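Local coordinates for protein ribonucleotide monophosphatase NagD (Escherichia coli, PDB 2C4N) that removes the phosphate of ribonucleoside 5'-phosphates by hydrolysis, using magnesium, as a phosphatase of the HAD superfamily, at residues 79-90 and 104-115. Sequence-based numbering, arbitrary orientation.
Sequences LRRQEGKKAYVV and FTITDVNPDFVI
Ala-87 bonds to Thr-105 and Thr-107 on one edge of strand 86-90, and Tyr-88 bonds to Phe-113 and Ile-115 on the other. Segment 104-115 thus pairs with the strand twice, first through 105-107 and then, after a loop, through 112-115. All pairings are parallel. On the first edge, Ala-87 N donates to Thr-105 O at 3.0 Å, and Ala-87 O accepts from Thr-107 N. On the second, Tyr-88 N donates to Phe-113 O, and Val-90 N reaches Ile-115 O at 2.8 Å and 175°, nearly straight. Lys-86 O takes two donors. Phe-113 N lies in its carbonyl plane, while Asp-112 N stands well above that plane. Asp-112 also turns back with its carboxylate: OD2 accepts from Lys-86 N at 3.2 Å, on the anti side.

Leu-79, near the end of helix 71-80, fits among three apolar side chains. Its CD2 lies over one face of the Phe-113 ring, 3.9 Å from the centroid, a CH-pi contact. Its CD1 meets Ile-115 CD1 tip to tip, and its CB touches the Phe-104 ring. Lys-85 CD sits over a face of Phe-104, 3.8 Å from the centroid. The bend at chi2 (-59°) brings its aliphatic chain across that ring, and NZ hydrogen-bonds to Ala-102 O. With CG anti to the backbone N (chi1 172°), the Tyr-88 ring has Thr-107 O at its edge, and its CB packs on Pro-111. In the loop, Thr-107 OG1 accepts from Val-109 N at 2.8 Å, forming an ST turn.

Strand 86-90, helix 94-101 and strand 105-116 form a beta-alpha-beta unit at one edge of a four-stranded parallel sheet. This sheet is separate from the six-stranded one that carries the magnesium site, consistent with a HAD cap domain. Leu-79 and Val-89 pack on helix 94-101. Tyr-88 and Pro-111 meet helix 124-135, and strand 139-142 continues the sheet beyond Val-114.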
loop_
_atom_site.group_PDB
_atom_site.type_symbol
_atom_site.label_atom_id
_atom_site.label_comp_id
_atom_site.label_asym_id
_atom_site.label_seq_id
_atom_site.Cartn_x
_atom_site.Cartn_y
_atom_site.Cartn_z
ATOM N N LEU A 79 -18.694 -1.751 21.434
ATOM C CA LEU A 79 -20.027 -1.792 20.840
ATOM C C LEU A 79 -21.169 -1.512 21.815
ATOM O O LEU A 79 -22.242 -1.051 21.413
ATOM C CB LEU A 79 -20.228 -3.148 20.162
ATOM C CG LEU A 79 -19.268 -3.375 18.984
ATOM C CD1 LEU A 79 -19.366 -4.800 18.479
ATOM C CD2 LEU A 79 -19.598 -2.387 17.883
ATOM N N ARG A 80 -20.945 -1.801 23.091
ATOM C CA ARG A 80 -21.955 -1.556 24.113
ATOM C C ARG A 80 -22.379 -0.101 24.073
ATOM O O ARG A 80 -23.563 0.213 24.163
ATOM C CB ARG A 80 -21.400 -1.856 25.506
ATOM C CG ARG A 80 -21.733 -3.222 26.054
ATOM C CD ARG A 80 -21.396 -3.293 27.539
ATOM N NE ARG A 80 -21.643 -4.625 28.080
ATOM C CZ ARG A 80 -20.799 -5.645 27.980
ATOM N NH1 ARG A 80 -19.633 -5.495 27.368
ATOM N NH2 ARG A 80 -21.136 -6.822 28.487
ATOM N N ARG A 81 -21.395 0.781 23.930
ATOM C CA ARG A 81 -21.635 2.218 23.908
ATOM C C ARG A 81 -22.107 2.735 22.556
ATOM O O ARG A 81 -22.193 3.944 22.351
ATOM C CB ARG A 81 -20.359 2.975 24.299
ATOM C CG ARG A 81 -19.262 2.129 24.950
ATOM C CD ARG A 81 -18.915 2.644 26.347
ATOM N NE ARG A 81 -17.556 2.298 26.768
ATOM C CZ ARG A 81 -16.460 2.931 26.358
ATOM N NH1 ARG A 81 -16.557 3.946 25.512
ATOM N NH2 ARG A 81 -15.266 2.560 26.803
ATOM N N GLN A 82 -22.409 1.831 21.631
ATOM C CA GLN A 82 -22.848 2.261 20.310
ATOM C C GLN A 82 -24.340 2.088 20.084
ATOM O O GLN A 82 -24.988 1.259 20.717
ATOM C CB GLN A 82 -22.098 1.496 19.214
ATOM C CG GLN A 82 -20.576 1.539 19.304
ATOM C CD GLN A 82 -20.015 2.941 19.429
ATOM O OE1 GLN A 82 -20.451 3.861 18.743
ATOM N NE2 GLN A 82 -19.025 3.105 20.303
ATOM N N GLU A 83 -24.871 2.895 19.174
ATOM C CA GLU A 83 -26.275 2.835 18.806
ATOM C C GLU A 83 -26.340 1.726 17.767
ATOM O O GLU A 83 -25.424 1.582 16.958
ATOM C CB GLU A 83 -26.702 4.169 18.199
ATOM C CG GLU A 83 -27.963 4.123 17.365
ATOM C CD GLU A 83 -28.320 5.485 16.817
ATOM O OE1 GLU A 83 -28.580 6.397 17.632
ATOM O OE2 GLU A 83 -28.333 5.648 15.578
ATOM N N GLY A 84 -27.414 0.948 17.785
ATOM C CA GLY A 84 -27.533 -0.145 16.841
ATOM C C GLY A 84 -27.076 -1.393 17.566
ATOM O O GLY A 84 -26.029 -1.389 18.214
ATOM N N LYS A 85 -27.860 -2.460 17.481
ATOM C CA LYS A 85 -27.502 -3.696 18.159
ATOM C C LYS A 85 -27.672 -4.920 17.277
ATOM O O LYS A 85 -27.975 -6.005 17.761
ATOM C CB LYS A 85 -28.332 -3.850 19.438
ATOM C CG LYS A 85 -27.926 -2.896 20.553
ATOM C CD LYS A 85 -26.464 -3.107 20.923
ATOM C CE LYS A 85 -25.990 -2.131 21.990
ATOM N NZ LYS A 85 -25.862 -2.755 23.338
ATOM N N LYS A 86 -27.492 -4.728 15.976
ATOM C CA LYS A 86 -27.592 -5.818 15.013
ATOM C C LYS A 86 -26.251 -5.940 14.311
ATOM O O LYS A 86 -25.728 -4.955 13.792
ATOM C CB LYS A 86 -28.689 -5.544 13.985
ATOM C CG LYS A 86 -30.096 -5.796 14.492
ATOM C CD LYS A 86 -31.100 -5.753 13.351
ATOM C CE LYS A 86 -32.478 -6.227 13.802
ATOM N NZ LYS A 86 -33.054 -5.358 14.866
ATOM N N ALA A 87 -25.693 -7.144 14.293
ATOM C CA ALA A 87 -24.401 -7.331 13.660
ATOM C C ALA A 87 -24.239 -8.658 12.943
ATOM O O ALA A 87 -24.778 -9.681 13.366
ATOM C CB ALA A 87 -23.296 -7.191 14.706
ATOM N N TYR A 88 -23.510 -8.624 11.835
ATOM C CA TYR A 88 -23.202 -9.841 11.112
ATOM C C TYR A 88 -21.800 -10.127 11.637
ATOM O O TYR A 88 -20.896 -9.295 11.499
ATOM C CB TYR A 88 -23.172 -9.617 9.599
ATOM C CG TYR A 88 -22.673 -10.836 8.864
ATOM C CD1 TYR A 88 -21.422 -10.839 8.248
ATOM C CD2 TYR A 88 -23.418 -12.013 8.847
ATOM C CE1 TYR A 88 -20.923 -11.986 7.638
ATOM C CE2 TYR A 88 -22.929 -13.169 8.242
ATOM C CZ TYR A 88 -21.679 -13.148 7.640
ATOM O OH TYR A 88 -21.183 -14.295 7.060
ATOM N N VAL A 89 -21.621 -11.287 12.255
ATOM C CA VAL A 89 -20.336 -11.622 12.836
ATOM C C VAL A 89 -19.590 -12.742 12.139
ATOM O O VAL A 89 -20.153 -13.790 11.822
ATOM C CB VAL A 89 -20.491 -11.994 14.334
ATOM C CG1 VAL A 89 -19.134 -12.310 14.947
ATOM C CG2 VAL A 89 -21.161 -10.848 15.084
ATOM N N VAL A 90 -18.313 -12.489 11.882
ATOM C CA VAL A 90 -17.430 -13.471 11.276
ATOM C C VAL A 90 -16.519 -13.838 12.438
ATOM O O VAL A 90 -15.499 -13.201 12.673
ATOM C CB VAL A 90 -16.590 -12.862 10.130
ATOM C CG1 VAL A 90 -15.597 -13.895 9.604
ATOM C CG2 VAL A 90 -17.505 -12.394 9.002
ATOM N N PHE A 104 -26.583 -7.668 21.784
ATOM C CA PHE A 104 -26.660 -7.773 20.335
ATOM C C PHE A 104 -27.492 -8.907 19.774
ATOM O O PHE A 104 -27.684 -9.945 20.405
ATOM C CB PHE A 104 -25.260 -7.903 19.727
ATOM C CG PHE A 104 -24.604 -6.594 19.435
ATOM C CD1 PHE A 104 -24.023 -5.842 20.451
ATOM C CD2 PHE A 104 -24.599 -6.089 18.135
ATOM C CE1 PHE A 104 -23.437 -4.604 20.175
ATOM C CE2 PHE A 104 -24.016 -4.852 17.848
ATOM C CZ PHE A 104 -23.439 -4.106 18.869
ATOM N N THR A 105 -27.974 -8.676 18.561
ATOM C CA THR A 105 -28.713 -9.665 17.801
ATOM C C THR A 105 -27.725 -9.944 16.673
ATOM O O THR A 105 -27.215 -9.012 16.050
ATOM C CB THR A 105 -30.021 -9.087 17.209
ATOM O OG1 THR A 105 -31.004 -8.952 18.244
ATOM C CG2 THR A 105 -30.564 -10.004 16.109
ATOM N N ILE A 106 -27.423 -11.213 16.439
ATOM C CA ILE A 106 -26.485 -11.560 15.384
ATOM C C ILE A 106 -27.326 -12.010 14.204
ATOM O O ILE A 106 -28.078 -12.977 14.302
ATOM C CB ILE A 106 -25.516 -12.660 15.869
ATOM C CG1 ILE A 106 -24.698 -12.111 17.044
ATOM C CG2 ILE A 106 -24.598 -13.108 14.737
ATOM C CD1 ILE A 106 -23.616 -13.037 17.557
ATOM N N THR A 107 -27.205 -11.294 13.090
ATOM C CA THR A 107 -28.024 -11.575 11.919
ATOM C C THR A 107 -27.371 -11.191 10.602
ATOM O O THR A 107 -26.462 -10.357 10.565
ATOM C CB THR A 107 -29.349 -10.789 12.015
ATOM O OG1 THR A 107 -30.113 -10.956 10.815
ATOM C CG2 THR A 107 -29.060 -9.302 12.212
ATOM N N ASP A 108 -27.841 -11.804 9.521
ATOM C CA ASP A 108 -27.335 -11.482 8.197
ATOM C C ASP A 108 -28.448 -10.738 7.455
ATOM O O ASP A 108 -28.498 -10.711 6.223
ATOM C CB ASP A 108 -26.901 -12.746 7.445
ATOM C CG ASP A 108 -28.036 -13.709 7.203
ATOM O OD1 ASP A 108 -29.163 -13.453 7.675
ATOM O OD2 ASP A 108 -27.792 -14.737 6.539
ATOM N N VAL A 109 -29.343 -10.137 8.238
ATOM C CA VAL A 109 -30.454 -9.346 7.713
ATOM C C VAL A 109 -30.342 -7.922 8.253
ATOM O O VAL A 109 -30.495 -7.690 9.452
ATOM C CB VAL A 109 -31.823 -9.922 8.144
ATOM C CG1 VAL A 109 -32.946 -9.059 7.585
ATOM C CG2 VAL A 109 -31.969 -11.345 7.650
ATOM N N ASN A 110 -30.065 -6.978 7.362
ATOM C CA ASN A 110 -29.931 -5.572 7.733
ATOM C C ASN A 110 -29.089 -5.330 8.988
ATOM O O ASN A 110 -29.542 -4.698 9.945
ATOM C CB ASN A 110 -31.314 -4.940 7.923
ATOM C CG ASN A 110 -32.162 -5.004 6.667
ATOM O OD1 ASN A 110 -31.736 -4.579 5.592
ATOM N ND2 ASN A 110 -33.370 -5.536 6.796
ATOM N N PRO A 111 -27.848 -5.833 9.003
ATOM C CA PRO A 111 -27.000 -5.623 10.179
ATOM C C PRO A 111 -26.452 -4.200 10.209
ATOM O O PRO A 111 -26.229 -3.596 9.159
ATOM C CB PRO A 111 -25.894 -6.662 9.992
ATOM C CG PRO A 111 -25.750 -6.717 8.485
ATOM C CD PRO A 111 -27.189 -6.707 8.015
ATOM N N ASP A 112 -26.245 -3.665 11.410
ATOM C CA ASP A 112 -25.692 -2.322 11.564
ATOM C C ASP A 112 -24.169 -2.404 11.472
ATOM O O ASP A 112 -23.518 -1.503 10.942
ATOM C CB ASP A 112 -26.071 -1.733 12.925
ATOM C CG ASP A 112 -27.570 -1.646 13.131
ATOM O OD1 ASP A 112 -28.248 -1.016 12.294
ATOM O OD2 ASP A 112 -28.067 -2.199 14.136
ATOM N N PHE A 113 -23.623 -3.493 12.006
ATOM C CA PHE A 113 -22.182 -3.731 12.024
ATOM C C PHE A 113 -21.788 -5.053 11.391
ATOM O O PHE A 113 -22.577 -5.997 11.345
ATOM C CB PHE A 113 -21.641 -3.817 13.458
ATOM C CG PHE A 113 -21.947 -2.638 14.313
ATOM C CD1 PHE A 113 -23.195 -2.502 14.915
ATOM C CD2 PHE A 113 -20.976 -1.674 14.545
ATOM C CE1 PHE A 113 -23.468 -1.422 15.739
ATOM C CE2 PHE A 113 -21.240 -0.587 15.369
ATOM C CZ PHE A 113 -22.494 -0.462 15.968
ATOM N N VAL A 114 -20.543 -5.104 10.930
ATOM C CA VAL A 114 -19.940 -6.323 10.405
ATOM C C VAL A 114 -18.764 -6.428 11.369
ATOM O O VAL A 114 -17.924 -5.527 11.430
ATOM C CB VAL A 114 -19.410 -6.172 8.964
ATOM C CG1 VAL A 114 -18.457 -7.330 8.638
ATOM C CG2 VAL A 114 -20.574 -6.185 7.978
ATOM N N ILE A 115 -18.725 -7.499 12.151
ATOM C CA ILE A 115 -17.668 -7.675 13.130
ATOM C C ILE A 115 -16.852 -8.907 12.792
ATOM O O ILE A 115 -17.395 -10.000 12.649
ATOM C CB ILE A 115 -18.254 -7.844 14.539
ATOM C CG1 ILE A 115 -19.204 -6.681 14.843
ATOM C CG2 ILE A 115 -17.131 -7.920 15.558
ATOM C CD1 ILE A 115 -20.012 -6.870 16.099
#